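Local coordinates for hypothetical protein (Staphylococcus aureus subsp. aureus, PDB 1QYI), which is of unknown function but is probably a hydrolase of the haloacid dehalogenase (HAD) superfamily with a large, mainly helical insertion, at residues N67-L72 against L81-S86; I87-I92 against L113-I118; V26-M31 against Q178-E183. All blocks are in the same frame, centred on the assembly; numbering follows the deposited sequence.

Contact 1: residues N67-L72 against L81-S86; sequences NKLKSL and LFIVFS
Leu-69, on helix 64-71, forks over helix 77-93 and sets one methyl against each of two consecutive residues, Ile-83 and Val-84. Its CG stands anti to the carbonyl carbon (chi1 -57°), and the two branches then diverge toward the second helix. Along that helix, Leu-81 comes first and points away from 67-72. Phe-82 belongs to another interface: its ring meets Trp-174 edge-to-face. Ile-83 makes the first touch, its CG2 methyl lying 4.2 Å from Leu-69 CD2, while the longer CG1-CD1 branch leads away from the contact and the residue packs on Tyr-148 and Leu-151 of helix 144-158. Val-84 follows with CG2, the methyl beside its own backbone N, placed 4.2 Å from Leu-69 CD1; the two side chains cross at about a right angle and meet through one methyl each. Phe-85 turns to Leu-29 and Leu-30 on helix 16-31. Ser-86 bends its hydroxyl back onto the preceding turn, where OG donates to Phe-82 O over 3.1 Å from above the carbonyl plane. That carbonyl also receives Ser-86 N at 2.9 Å, and the same OG sits 3.7 Å above the centre of the Phe-82 ring. The pair illustrates how two successive helices of the helical insertion in a HAD-like protein can meet: within these two segments, one leucine carries the whole contact from its side. The closest pair of CA atoms, those of Leu-69 and Ile-83, is 9.3 Å apart. No hydrogen bond spans the gap, and only 93 Å² is buried, which implies a modest, non-directional attraction between methyls, with the serine hydroxyl spent inside its own helix.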
ATOM      1  N   ASN A  67      -5.035  -9.601   8.375  1.00 28.95           N
ATOM      2  CA  ASN A  67      -6.416  -9.130   8.400  1.00 30.33           C
ATOM      3  C   ASN A  67      -6.808  -8.524   9.745  1.00 31.62           C
ATOM      4  O   ASN A  67      -7.714  -7.688   9.814  1.00 31.79           O
ATOM      5  CB  ASN A  67      -7.375 -10.272   8.061  1.00 31.31           C
ATOM      6  CG  ASN A  67      -7.260 -10.714   6.621  1.00 33.06           C
ATOM      7  OD1 ASN A  67      -7.336  -9.893   5.704  1.00 35.82           O
ATOM      8  ND2 ASN A  67      -7.076 -12.014   6.408  1.00 31.49           N
ATOM      9  N   LYS A  68      -6.133  -8.948  10.812  1.00 32.04           N
ATOM     10  CA  LYS A  68      -6.414  -8.430  12.146  1.00 35.24           C
ATOM     11  C   LYS A  68      -5.949  -6.977  12.217  1.00 36.68           C
ATOM     12  O   LYS A  68      -6.637  -6.127  12.777  1.00 37.13           O
ATOM     13  CB  LYS A  68      -5.681  -9.256  13.215  1.00 37.25           C
ATOM     14  CG  LYS A  68      -6.415  -9.394  14.561  1.00 37.06           C
ATOM     15  CD  LYS A  68      -6.949  -8.064  15.103  1.00 39.40           C
ATOM     16  CE  LYS A  68      -7.550  -8.210  16.509  1.00 39.36           C
ATOM     17  NZ  LYS A  68      -8.679  -9.185  16.582  1.00 40.62           N
ATOM     18  N   LEU A  69      -4.778  -6.700  11.644  1.00 38.31           N
ATOM     19  CA  LEU A  69      -4.215  -5.353  11.638  1.00 37.83           C
ATOM     20  C   LEU A  69      -5.130  -4.407  10.878  1.00 38.54           C
ATOM     21  O   LEU A  69      -5.181  -3.212  11.170  1.00 41.10           O
ATOM     22  CB  LEU A  69      -2.832  -5.362  10.989  1.00 36.74           C
ATOM     23  CG  LEU A  69      -1.790  -6.301  11.606  1.00 36.68           C
ATOM     24  CD1 LEU A  69      -0.565  -6.345  10.708  1.00 37.22           C
ATOM     25  CD2 LEU A  69      -1.418  -5.832  13.000  1.00 36.42           C
ATOM     26  N   LYS A  70      -5.849  -4.939   9.896  1.00 38.61           N
ATOM     27  CA  LYS A  70      -6.772  -4.126   9.114  1.00 37.93           C
ATOM     28  C   LYS A  70      -7.962  -3.740   9.989  1.00 36.65           C
ATOM     29  O   LYS A  70      -8.296  -2.566  10.113  1.00 36.26           O
ATOM     30  CB  LYS A  70      -7.255  -4.903   7.885  1.00 37.55           C
ATOM     31  CG  LYS A  70      -6.132  -5.395   7.002  1.00 38.89           C
ATOM     32  CD  LYS A  70      -5.440  -4.257   6.272  1.00 40.34           C
ATOM     33  CE  LYS A  70      -6.091  -4.010   4.916  1.00 40.38           C
ATOM     34  NZ  LYS A  70      -5.897  -5.179   3.999  1.00 39.42           N
ATOM     35  N   SER A  71      -8.590  -4.730  10.608  1.00 36.46           N
ATOM     36  CA  SER A  71      -9.746  -4.466  11.457  1.00 36.78           C
ATOM     37  C   SER A  71      -9.434  -3.541  12.638  1.00 37.86           C
ATOM     38  O   SER A  71     -10.350  -3.011  13.265  1.00 37.01           O
ATOM     39  CB  SER A  71     -10.326  -5.780  11.991  1.00 36.38           C
ATOM     40  OG  SER A  71      -9.563  -6.298  13.071  1.00 33.02           O
ATOM     41  N   LEU A  72      -8.151  -3.350  12.945  1.00 37.72           N
ATOM     42  CA  LEU A  72      -7.766  -2.489  14.067  1.00 37.65           C
ATOM     43  C   LEU A  72      -7.378  -1.070  13.642  1.00 37.84           C
ATOM     44  O   LEU A  72      -7.131  -0.200  14.483  1.00 37.25           O
ATOM     45  CB  LEU A  72      -6.619  -3.131  14.864  1.00 35.34           C
ATOM     46  CG  LEU A  72      -6.938  -4.482  15.527  1.00 34.85           C
ATOM     47  CD1 LEU A  72      -5.731  -4.992  16.312  1.00 31.60           C
ATOM     48  CD2 LEU A  72      -8.139  -4.324  16.443  1.00 32.67           C
ATOM     49  N   LEU A  81       4.232  -4.298   8.814  1.00 26.50           N
ATOM     50  CA  LEU A  81       5.451  -5.084   8.849  1.00 26.92           C
ATOM     51  C   LEU A  81       6.295  -4.695  10.062  1.00 26.93           C
ATOM     52  O   LEU A  81       6.995  -5.530  10.629  1.00 27.59           O
ATOM     53  CB  LEU A  81       6.241  -4.888   7.556  1.00 25.93           C
ATOM     54  CG  LEU A  81       6.811  -3.504   7.248  1.00 25.76           C
ATOM     55  CD1 LEU A  81       8.133  -3.308   7.988  1.00 25.40           C
ATOM     56  CD2 LEU A  81       7.052  -3.386   5.738  1.00 24.25           C
ATOM     57  N   PHE A  82       6.230  -3.431  10.464  1.00 26.39           N
ATOM     58  CA  PHE A  82       6.994  -2.983  11.623  1.00 25.86           C
ATOM     59  C   PHE A  82       6.504  -3.653  12.906  1.00 24.97           C
ATOM     60  O   PHE A  82       7.308  -4.194  13.657  1.00 24.45           O
ATOM     61  CB  PHE A  82       6.894  -1.461  11.784  1.00 26.58           C
ATOM     62  CG  PHE A  82       7.561  -0.932  13.035  1.00 25.96           C
ATOM     63  CD1 PHE A  82       8.952  -0.869  13.128  1.00 24.70           C
ATOM     64  CD2 PHE A  82       6.795  -0.479  14.111  1.00 25.46           C
ATOM     65  CE1 PHE A  82       9.569  -0.358  14.264  1.00 24.91           C
ATOM     66  CE2 PHE A  82       7.403   0.036  15.256  1.00 25.90           C
ATOM     67  CZ  PHE A  82       8.797   0.099  15.333  1.00 24.93           C
ATOM     68  N   ILE A  83       5.195  -3.598  13.161  1.00 24.27           N
ATOM     69  CA  ILE A  83       4.619  -4.193  14.368  1.00 23.61           C
ATOM     70  C   ILE A  83       4.873  -5.699  14.429  1.00 22.82           C
ATOM     71  O   ILE A  83       5.243  -6.238  15.474  1.00 24.21           O
ATOM     72  CB  ILE A  83       3.071  -3.907  14.483  1.00 24.22           C
ATOM     73  CG1 ILE A  83       2.793  -2.852  15.566  1.00 24.76           C
ATOM     74  CG2 ILE A  83       2.314  -5.158  14.911  1.00 23.22           C
ATOM     75  CD1 ILE A  83       3.305  -1.455  15.273  1.00 22.86           C
ATOM     76  N   VAL A  84       4.683  -6.374  13.304  1.00 21.98           N
ATOM     77  CA  VAL A  84       4.897  -7.816  13.224  1.00 22.56           C
ATOM     78  C   VAL A  84       6.360  -8.169  13.516  1.00 22.63           C
ATOM     79  O   VAL A  84       6.651  -9.160  14.182  1.00 22.88           O
ATOM     80  CB  VAL A  84       4.502  -8.347  11.819  1.00 21.78           C
ATOM     81  CG1 VAL A  84       5.017  -9.764  11.619  1.00 20.77           C
ATOM     82  CG2 VAL A  84       2.982  -8.308  11.677  1.00 18.06           C
ATOM     83  N   PHE A  85       7.284  -7.349  13.030  1.00 21.85           N
ATOM     84  CA  PHE A  85       8.689  -7.621  13.252  1.00 19.66           C
ATOM     85  C   PHE A  85       9.124  -7.281  14.673  1.00 19.50           C
ATOM     86  O   PHE A  85      10.080  -7.869  15.192  1.00 20.24           O
ATOM     87  CB  PHE A  85       9.538  -6.844  12.254  1.00 17.97           C
ATOM     88  CG  PHE A  85      11.002  -6.946  12.528  1.00 17.20           C
ATOM     89  CD1 PHE A  85      11.701  -8.105  12.213  1.00 13.06           C
ATOM     90  CD2 PHE A  85      11.677  -5.893  13.157  1.00 17.24           C
ATOM     91  CE1 PHE A  85      13.053  -8.219  12.523  1.00 17.87           C
ATOM     92  CE2 PHE A  85      13.030  -5.996  13.472  1.00 16.75           C
ATOM     93  CZ  PHE A  85      13.726  -7.160  13.157  1.00 16.21           C
ATOM     94  N   SER A  86       8.440  -6.331  15.301  1.00 19.26           N
ATOM     95  CA  SER A  86       8.779  -5.939  16.674  1.00 21.50           C
ATOM     96  C   SER A  86       8.400  -7.041  17.671  1.00 22.76           C
ATOM     97  O   SER A  86       9.130  -7.306  18.629  1.00 24.35           O
ATOM     98  CB  SER A  86       8.065  -4.634  17.055  1.00 19.97           C
ATOM     99  OG  SER A  86       8.607  -3.530  16.366  1.00 17.50           O
TER

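Contact 2: residues I87-I92 against L113-I118; sequences IHLIDI and LKLQNI
Leu-89 and Leu-115 meet methyl to methyl, with CD1 of Leu-89 3.9 Å from CD2 of Leu-115 and the two side chains crossing at about a right angle. One turn further along helix 77-93, Ile-92 repeats the arrangement with Ile-118: their CG2 methyls lie 4.0 Å apart, and again the side chains are nearly perpendicular. In both isoleucines CG2 is anti to the backbone N, which aims the short branch of each across the gap. Between these two pairs the packing is slacker, for Leu-89 CD1 comes only within 4.4 Å of Ile-118 CD1. Phe-104 of helix 98-106 also packs here, touching Leu-89, Leu-115 and Ile-118. The example shows how the helical insertion of a HAD-like protein can set a turn against a helix: a type I beta turn runs from Leu-115 to Ile-118, and its first and last residues are the ones that pack on helix 77-93. The closing bond of that turn, Ile-118 N to Leu-115 O, is weak at 3.5 Å. The solvent side is made by other residues: Leu-113 and Asn-117 are exposed, and Gln-116 and Asp-91 partly so, Asp-91 lying against Phe-126 and Leu-132. Ile-90 and Lys-114 also take no part in the contact but are buried against other parts of the protein, Ile-90 on helix 144-158 and Lys-114 with its NZ donating to the backbone oxygens of Phe-104 and Gln-107.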
ATOM      1  N   ILE A  87       7.260  -7.679  17.425  1.00 24.41           N
ATOM      2  CA  ILE A  87       6.758  -8.751  18.276  1.00 24.15           C
ATOM      3  C   ILE A  87       7.765  -9.895  18.331  1.00 24.02           C
ATOM      4  O   ILE A  87       7.970 -10.509  19.379  1.00 23.26           O
ATOM      5  CB  ILE A  87       5.395  -9.265  17.749  1.00 24.78           C
ATOM      6  CG1 ILE A  87       4.386  -8.121  17.767  1.00 23.63           C
ATOM      7  CG2 ILE A  87       4.890 -10.414  18.610  1.00 25.34           C
ATOM      8  CD1 ILE A  87       4.275  -7.464  19.131  1.00 25.65           C
ATOM      9  N   HIS A  88       8.397 -10.175  17.198  1.00 23.88           N
ATOM     10  CA  HIS A  88       9.389 -11.233  17.146  1.00 25.05           C
ATOM     11  C   HIS A  88      10.702 -10.748  17.725  1.00 26.20           C
ATOM     12  O   HIS A  88      11.444 -11.527  18.316  1.00 27.58           O
ATOM     13  CB  HIS A  88       9.610 -11.709  15.716  1.00 25.08           C
ATOM     14  CG  HIS A  88       8.445 -12.443  15.142  1.00 26.75           C
ATOM     15  ND1 HIS A  88       7.729 -13.380  15.869  1.00 26.33           N
ATOM     16  CD2 HIS A  88       7.866 -12.398  13.926  1.00 27.17           C
ATOM     17  CE1 HIS A  88       6.769 -13.870  15.121  1.00 26.72           C
ATOM     18  NE2 HIS A  88       6.822 -13.294  13.931  1.00 28.35           N
ATOM     19  N   LEU A  89      10.991  -9.462  17.558  1.00 26.95           N
ATOM     20  CA  LEU A  89      12.226  -8.917  18.081  1.00 26.14           C
ATOM     21  C   LEU A  89      12.161  -8.973  19.599  1.00 27.10           C
ATOM     22  O   LEU A  89      13.070  -9.484  20.249  1.00 27.74           O
ATOM     23  CB  LEU A  89      12.426  -7.473  17.613  1.00 24.84           C
ATOM     24  CG  LEU A  89      13.683  -6.788  18.169  1.00 22.05           C
ATOM     25  CD1 LEU A  89      14.905  -7.593  17.802  1.00 22.88           C
ATOM     26  CD2 LEU A  89      13.780  -5.380  17.645  1.00 22.77           C
ATOM     27  N   ILE A  90      11.075  -8.450  20.155  1.00 26.60           N
ATOM     28  CA  ILE A  90      10.868  -8.443  21.601  1.00 28.35           C
ATOM     29  C   ILE A  90      10.942  -9.889  22.128  1.00 28.86           C
ATOM     30  O   ILE A  90      11.451 -10.138  23.218  1.00 28.79           O
ATOM     31  CB  ILE A  90       9.476  -7.797  21.953  1.00 26.39           C
ATOM     32  CG1 ILE A  90       9.518  -6.302  21.677  1.00 24.44           C
ATOM     33  CG2 ILE A  90       9.127  -8.013  23.419  1.00 28.18           C
ATOM     34  CD1 ILE A  90       8.156  -5.672  21.498  1.00 28.07           C
ATOM     35  N   ASP A  91      10.450 -10.833  21.328  1.00 29.69           N
ATOM     36  CA  ASP A  91      10.435 -12.246  21.688  1.00 28.92           C
ATOM     37  C   ASP A  91      11.846 -12.842  21.789  1.00 28.71           C
ATOM     38  O   ASP A  91      12.132 -13.664  22.666  1.00 28.15           O
ATOM     39  CB  ASP A  91       9.592 -13.022  20.666  1.00 29.31           C
ATOM     40  CG  ASP A  91       9.211 -14.406  21.153  1.00 30.68           C
ATOM     41  OD1 ASP A  91       8.963 -14.566  22.372  1.00 33.11           O
ATOM     42  OD2 ASP A  91       9.117 -15.327  20.315  1.00 30.81           O
ATOM     43  N   ILE A  92      12.718 -12.423  20.879  1.00 28.03           N
ATOM     44  CA  ILE A  92      14.099 -12.884  20.846  1.00 27.89           C
ATOM     45  C   ILE A  92      14.896 -12.174  21.950  1.00 29.48           C
ATOM     46  O   ILE A  92      15.811 -12.754  22.538  1.00 30.20           O
ATOM     47  CB  ILE A  92      14.748 -12.591  19.453  1.00 26.28           C
ATOM     48  CG1 ILE A  92      13.957 -13.300  18.360  1.00 24.48           C
ATOM     49  CG2 ILE A  92      16.194 -13.071  19.418  1.00 24.28           C
ATOM     50  CD1 ILE A  92      14.435 -12.997  16.964  1.00 28.35           C
ATOM     51  N   LEU A 113      22.976  -2.223  12.946  1.00 31.13           N
ATOM     52  CA  LEU A 113      24.198  -2.931  13.307  1.00 29.09           C
ATOM     53  C   LEU A 113      24.064  -3.608  14.666  1.00 28.31           C
ATOM     54  O   LEU A 113      24.716  -4.615  14.923  1.00 28.29           O
ATOM     55  CB  LEU A 113      25.382  -1.963  13.319  1.00 30.75           C
ATOM     56  CG  LEU A 113      25.672  -1.247  11.989  1.00 32.30           C
ATOM     57  CD1 LEU A 113      26.688  -0.153  12.229  1.00 32.26           C
ATOM     58  CD2 LEU A 113      26.181  -2.238  10.937  1.00 31.20           C
ATOM     59  N   LYS A 114      23.223  -3.057  15.538  1.00 26.64           N
ATOM     60  CA  LYS A 114      23.022  -3.644  16.855  1.00 26.46           C
ATOM     61  C   LYS A 114      22.221  -4.940  16.744  1.00 26.07           C
ATOM     62  O   LYS A 114      22.261  -5.791  17.641  1.00 23.98           O
ATOM     63  CB  LYS A 114      22.310  -2.663  17.791  1.00 25.58           C
ATOM     64  CG  LYS A 114      23.168  -1.447  18.150  1.00 27.95           C
ATOM     65  CD  LYS A 114      22.593  -0.631  19.304  1.00 27.51           C
ATOM     66  CE  LYS A 114      21.214  -0.067  18.994  1.00 30.59           C
ATOM     67  NZ  LYS A 114      20.688   0.709  20.161  1.00 31.29           N
ATOM     68  N   LEU A 115      21.498  -5.099  15.641  1.00 25.91           N
ATOM     69  CA  LEU A 115      20.718  -6.312  15.438  1.00 25.75           C
ATOM     70  C   LEU A 115      21.686  -7.465  15.177  1.00 26.93           C
ATOM     71  O   LEU A 115      21.438  -8.606  15.571  1.00 28.77           O
ATOM     72  CB  LEU A 115      19.755  -6.149  14.252  1.00 23.71           C
ATOM     73  CG  LEU A 115      18.470  -5.323  14.466  1.00 23.20           C
ATOM     74  CD1 LEU A 115      17.768  -5.089  13.135  1.00 16.49           C
ATOM     75  CD2 LEU A 115      17.538  -6.049  15.432  1.00 20.90           C
ATOM     76  N   GLN A 116      22.808  -7.153  14.534  1.00 25.40           N
ATOM     77  CA  GLN A 116      23.818  -8.157  14.207  1.00 25.91           C
ATOM     78  C   GLN A 116      24.570  -8.749  15.404  1.00 26.00           C
ATOM     79  O   GLN A 116      25.411  -9.638  15.239  1.00 25.16           O
ATOM     80  CB  GLN A 116      24.823  -7.548  13.241  1.00 25.78           C
ATOM     81  CG  GLN A 116      24.166  -6.900  12.044  1.00 27.14           C
ATOM     82  CD  GLN A 116      25.138  -6.086  11.220  1.00 26.93           C
ATOM     83  OE1 GLN A 116      24.788  -5.562  10.163  1.00 29.65           O
ATOM     84  NE2 GLN A 116      26.365  -5.967  11.705  1.00 25.27           N
ATOM     85  N   ASN A 117      24.257  -8.271  16.602  1.00 25.89           N
ATOM     86  CA  ASN A 117      24.931  -8.743  17.799  1.00 29.60           C
ATOM     87  C   ASN A 117      23.995  -9.393  18.809  1.00 32.29           C
ATOM     88  O   ASN A 117      24.229  -9.323  20.017  1.00 34.29           O
ATOM     89  CB  ASN A 117      25.660  -7.577  18.472  1.00 30.85           C
ATOM     90  CG  ASN A 117      26.645  -6.898  17.546  1.00 31.82           C
ATOM     91  OD1 ASN A 117      27.385  -7.564  16.813  1.00 34.17           O
ATOM     92  ND2 ASN A 117      26.678  -5.575  17.579  1.00 30.90           N
ATOM     93  N   ILE A 118      22.945 -10.041  18.329  1.00 32.94           N
ATOM     94  CA  ILE A 118      21.989 -10.663  19.230  1.00 34.57           C
ATOM     95  C   ILE A 118      22.010 -12.184  19.141  1.00 37.00           C
ATOM     96  O   ILE A 118      21.964 -12.870  20.160  1.00 37.78           O
ATOM     97  CB  ILE A 118      20.560 -10.150  18.929  1.00 33.87           C
ATOM     98  CG1 ILE A 118      20.455  -8.666  19.273  1.00 31.26           C
ATOM     99  CG2 ILE A 118      19.550 -10.939  19.715  1.00 35.19           C
ATOM    100  CD1 ILE A 118      19.164  -8.036  18.828  1.00 29.84           C
TER

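Contact 3: residues V26-M31 against Q178-E183; sequences VYELLM and QEVYQE
Val-180 presents its two methyls to two neighbouring residues of helix 16-31, one to the carboxylate of Glu-28 and the other to Leu-29. CG1 approaches Glu-28 OE1 to 3.4 Å and Glu-28 CD to 4.0 Å, a van der Waals contact of a methyl with an oxygen rather than a hydrogen bond. CG2 lies 3.7 Å from Leu-29 CD1, the purely apolar half of the pair. The valine conformation explains the division of labour: with CG1 anti to its backbone N (chi1 -177°) and CG2 anti to the carbonyl carbon, the methyls splay to the two residues. Glu-28 reaches across by an extended chain whose CG is anti to its own backbone N (chi1 -166°). Around this first shell the case becomes one of helix packing in the insertion that follows the first strand of the HAD-like core, a position consistent with a C1 cap. Helices 16-31 and 172-195 lie close here, Leu-29 CA and Val-180 CA being 8.2 Å apart. OE1 of the buried Glu-28 makes a salt bridge with Lys-204 NZ, which would probably stabilise the negative charge beside the valine methyl, and Tyr-35 and Trp-44 touch the same side chain. Leu-29 is backed by Ala-177, and Val-180 also rests on Thr-25. Further out, helix 16-31 finishes locally with Tyr-27 O accepting from both Leu-30 N and Met-31 N, each at 3.0 Å. On helix 172-195, one turn beyond Glu-179, Glu-183 is held through OE2 by Ser-188 OG and Thr-201 N.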
ATOM      1  N   VAL A  26       9.771  -8.439   6.794  1.00 17.24           N
ATOM      2  CA  VAL A  26       9.890  -9.037   8.115  1.00 16.10           C
ATOM      3  C   VAL A  26      10.847 -10.228   8.061  1.00 16.57           C
ATOM      4  O   VAL A  26      11.748 -10.367   8.895  1.00 18.11           O
ATOM      5  CB  VAL A  26       8.504  -9.502   8.607  1.00 16.51           C
ATOM      6  CG1 VAL A  26       8.581  -9.975  10.048  1.00 15.65           C
ATOM      7  CG2 VAL A  26       7.508  -8.367   8.470  1.00 10.45           C
ATOM      8  N   TYR A  27      10.666 -11.074   7.053  1.00 15.81           N
ATOM      9  CA  TYR A  27      11.509 -12.256   6.893  1.00 14.52           C
ATOM     10  C   TYR A  27      12.996 -11.907   6.654  1.00 14.11           C
ATOM     11  O   TYR A  27      13.885 -12.515   7.243  1.00 13.38           O
ATOM     12  CB  TYR A  27      10.941 -13.128   5.756  1.00 14.12           C
ATOM     13  CG  TYR A  27      11.382 -14.580   5.769  1.00 15.84           C
ATOM     14  CD1 TYR A  27      11.137 -15.410   6.874  1.00 17.51           C
ATOM     15  CD2 TYR A  27      12.043 -15.128   4.672  1.00 15.98           C
ATOM     16  CE1 TYR A  27      11.552 -16.753   6.876  1.00 18.17           C
ATOM     17  CE2 TYR A  27      12.457 -16.454   4.658  1.00 16.58           C
ATOM     18  CZ  TYR A  27      12.218 -17.262   5.753  1.00 18.78           C
ATOM     19  OH  TYR A  27      12.681 -18.560   5.724  1.00 17.12           O
ATOM     20  N   GLU A  28      13.277 -10.928   5.804  1.00 13.82           N
ATOM     21  CA  GLU A  28      14.664 -10.564   5.560  1.00 15.29           C
ATOM     22  C   GLU A  28      15.311  -9.960   6.794  1.00 17.48           C
ATOM     23  O   GLU A  28      16.512 -10.104   7.019  1.00 20.49           O
ATOM     24  CB  GLU A  28      14.774  -9.554   4.440  1.00 14.71           C
ATOM     25  CG  GLU A  28      16.187  -9.403   3.926  1.00 13.35           C
ATOM     26  CD  GLU A  28      16.365  -8.145   3.123  1.00 14.15           C
ATOM     27  OE1 GLU A  28      15.363  -7.671   2.521  1.00 11.47           O
ATOM     28  OE2 GLU A  28      17.514  -7.642   3.086  1.00 14.31           O
ATOM     29  N   LEU A  29      14.513  -9.254   7.578  1.00 18.78           N
ATOM     30  CA  LEU A  29      14.999  -8.633   8.799  1.00 21.65           C
ATOM     31  C   LEU A  29      15.209  -9.705   9.871  1.00 24.14           C
ATOM     32  O   LEU A  29      15.773  -9.440  10.938  1.00 25.66           O
ATOM     33  CB  LEU A  29      13.979  -7.603   9.290  1.00 18.80           C
ATOM     34  CG  LEU A  29      14.336  -6.115   9.290  1.00 20.89           C
ATOM     35  CD1 LEU A  29      15.280  -5.770   8.148  1.00 23.64           C
ATOM     36  CD2 LEU A  29      13.035  -5.319   9.172  1.00 21.18           C
ATOM     37  N   LEU A  30      14.782 -10.928   9.579  1.00 25.47           N
ATOM     38  CA  LEU A  30      14.900 -11.998  10.561  1.00 25.63           C
ATOM     39  C   LEU A  30      15.977 -13.038  10.292  1.00 25.14           C
ATOM     40  O   LEU A  30      16.665 -13.459  11.223  1.00 25.64           O
ATOM     41  CB  LEU A  30      13.544 -12.682  10.700  1.00 23.52           C
ATOM     42  CG  LEU A  30      12.862 -12.786  12.056  1.00 21.19           C
ATOM     43  CD1 LEU A  30      13.038 -11.566  12.932  1.00 20.08           C
ATOM     44  CD2 LEU A  30      11.411 -12.999  11.743  1.00 22.59           C
HETATM   45  N   MSE A  31      16.126 -13.429   9.029  1.00 25.46           N
HETATM   46  CA  MSE A  31      17.092 -14.453   8.630  1.00 26.83           C
HETATM   47  C   MSE A  31      18.388 -13.926   8.039  1.00 26.39           C
HETATM   48  O   MSE A  31      19.421 -14.583   8.150  1.00 27.45           O
HETATM   49  CB  MSE A  31      16.467 -15.414   7.606  1.00 30.52           C
HETATM   50  CG  MSE A  31      15.090 -15.943   7.980  1.00 36.05           C
HETATM   51 SE   MSE A  31      15.042 -16.794   9.728  1.00 44.71          SE
HETATM   52  CE  MSE A  31      14.614 -18.598   9.112  1.00 43.87           C
ATOM     53  N   GLN A 178      11.239   0.271   7.046  1.00 17.39           N
ATOM     54  CA  GLN A 178      10.579   0.915   5.939  1.00 17.35           C
ATOM     55  C   GLN A 178      11.510   1.050   4.742  1.00 17.11           C
ATOM     56  O   GLN A 178      11.060   0.980   3.598  1.00 16.32           O
ATOM     57  CB  GLN A 178      10.015   2.264   6.385  1.00 17.03           C
ATOM     58  CG  GLN A 178       9.125   2.918   5.366  1.00 22.07           C
ATOM     59  CD  GLN A 178       9.847   4.005   4.603  1.00 25.48           C
ATOM     60  OE1 GLN A 178      11.063   3.942   4.408  1.00 26.16           O
ATOM     61  NE2 GLN A 178       9.098   5.009   4.153  1.00 26.64           N
ATOM     62  N   GLU A 179      12.812   1.204   4.987  1.00 16.83           N
ATOM     63  CA  GLU A 179      13.762   1.322   3.873  1.00 17.62           C
ATOM     64  C   GLU A 179      13.931  -0.028   3.191  1.00 17.11           C
ATOM     65  O   GLU A 179      14.086  -0.106   1.970  1.00 15.01           O
ATOM     66  CB  GLU A 179      15.132   1.838   4.348  1.00 15.61           C
ATOM     67  CG  GLU A 179      15.070   3.221   4.957  1.00 18.97           C
ATOM     68  CD  GLU A 179      16.431   3.830   5.231  1.00 21.53           C
ATOM     69  OE1 GLU A 179      17.408   3.091   5.478  1.00 24.85           O
ATOM     70  OE2 GLU A 179      16.526   5.069   5.225  1.00 23.39           O
ATOM     71  N   VAL A 180      13.880  -1.088   3.992  1.00 17.34           N
ATOM     72  CA  VAL A 180      14.033  -2.439   3.474  1.00 20.04           C
ATOM     73  C   VAL A 180      12.864  -2.770   2.568  1.00 20.28           C
ATOM     74  O   VAL A 180      13.029  -3.431   1.543  1.00 22.06           O
ATOM     75  CB  VAL A 180      14.073  -3.486   4.607  1.00 20.91           C
ATOM     76  CG1 VAL A 180      14.313  -4.863   4.022  1.00 18.87           C
ATOM     77  CG2 VAL A 180      15.157  -3.133   5.614  1.00 22.69           C
ATOM     78  N   TYR A 181      11.681  -2.313   2.950  1.00 19.81           N
ATOM     79  CA  TYR A 181      10.487  -2.581   2.154  1.00 20.12           C
ATOM     80  C   TYR A 181      10.525  -1.832   0.814  1.00 19.42           C
ATOM     81  O   TYR A 181      10.208  -2.389  -0.252  1.00 15.38           O
ATOM     82  CB  TYR A 181       9.241  -2.185   2.949  1.00 15.77           C
ATOM     83  CG  TYR A 181       7.956  -2.229   2.158  1.00 16.27           C
ATOM     84  CD1 TYR A 181       7.622  -1.194   1.278  1.00 17.67           C
ATOM     85  CD2 TYR A 181       7.055  -3.289   2.305  1.00 16.06           C
ATOM     86  CE1 TYR A 181       6.432  -1.206   0.575  1.00 15.39           C
ATOM     87  CE2 TYR A 181       5.861  -3.309   1.603  1.00 14.73           C
ATOM     88  CZ  TYR A 181       5.557  -2.265   0.741  1.00 16.85           C
ATOM     89  OH  TYR A 181       4.379  -2.270   0.040  1.00 18.90           O
ATOM     90  N   GLN A 182      10.933  -0.567   0.884  1.00 18.96           N
ATOM     91  CA  GLN A 182      11.002   0.278  -0.297  1.00 19.61           C
ATOM     92  C   GLN A 182      11.988  -0.260  -1.331  1.00 19.09           C
ATOM     93  O   GLN A 182      11.725  -0.202  -2.535  1.00 19.38           O
ATOM     94  CB  GLN A 182      11.347   1.721   0.109  1.00 19.77           C
ATOM     95  CG  GLN A 182      10.217   2.421   0.864  1.00 22.46           C
ATOM     96  CD  GLN A 182       8.987   2.666  -0.003  1.00 25.07           C
ATOM     97  OE1 GLN A 182       8.935   3.642  -0.750  1.00 25.71           O
ATOM     98  NE2 GLN A 182       8.000   1.769   0.078  1.00 23.22           N
ATOM     99  N   GLU A 183      13.118  -0.793  -0.876  1.00 18.88           N
ATOM    100  CA  GLU A 183      14.086  -1.333  -1.819  1.00 18.61           C
ATOM    101  C   GLU A 183      13.501  -2.603  -2.424  1.00 18.44           C
ATOM    102  O   GLU A 183      13.635  -2.861  -3.621  1.00 17.61           O
ATOM    103  CB  GLU A 183      15.423  -1.630  -1.141  1.00 17.81           C
ATOM    104  CG  GLU A 183      16.576  -1.134  -1.974  1.00 20.47           C
ATOM    105  CD  GLU A 183      17.936  -1.516  -1.429  1.00 22.38           C
ATOM    106  OE1 GLU A 183      18.232  -1.173  -0.264  1.00 25.45           O
ATOM    107  OE2 GLU A 183      18.709  -2.152  -2.175  1.00 22.46           O
TER

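From the N terminus, the chain leaves the first core strand, 3-6, and opens contact 3 on helix 16-31. Two smaller loops then close before that one does. Contact 1 joins helix 64-71 to residues 81-86 of helix 77-93 across a short connection, and contact 2 begins at the next residue on the same helix, closing a loop of 20 residues at 113-118. The two therefore stand in series, and both nest inside the loop that contact 3 closes at helix 172-195. Helix 77-93 carries a segment of both contact 1 and contact 2, and it also packs against contact 3, His-88 of contact 2 touching Leu-30.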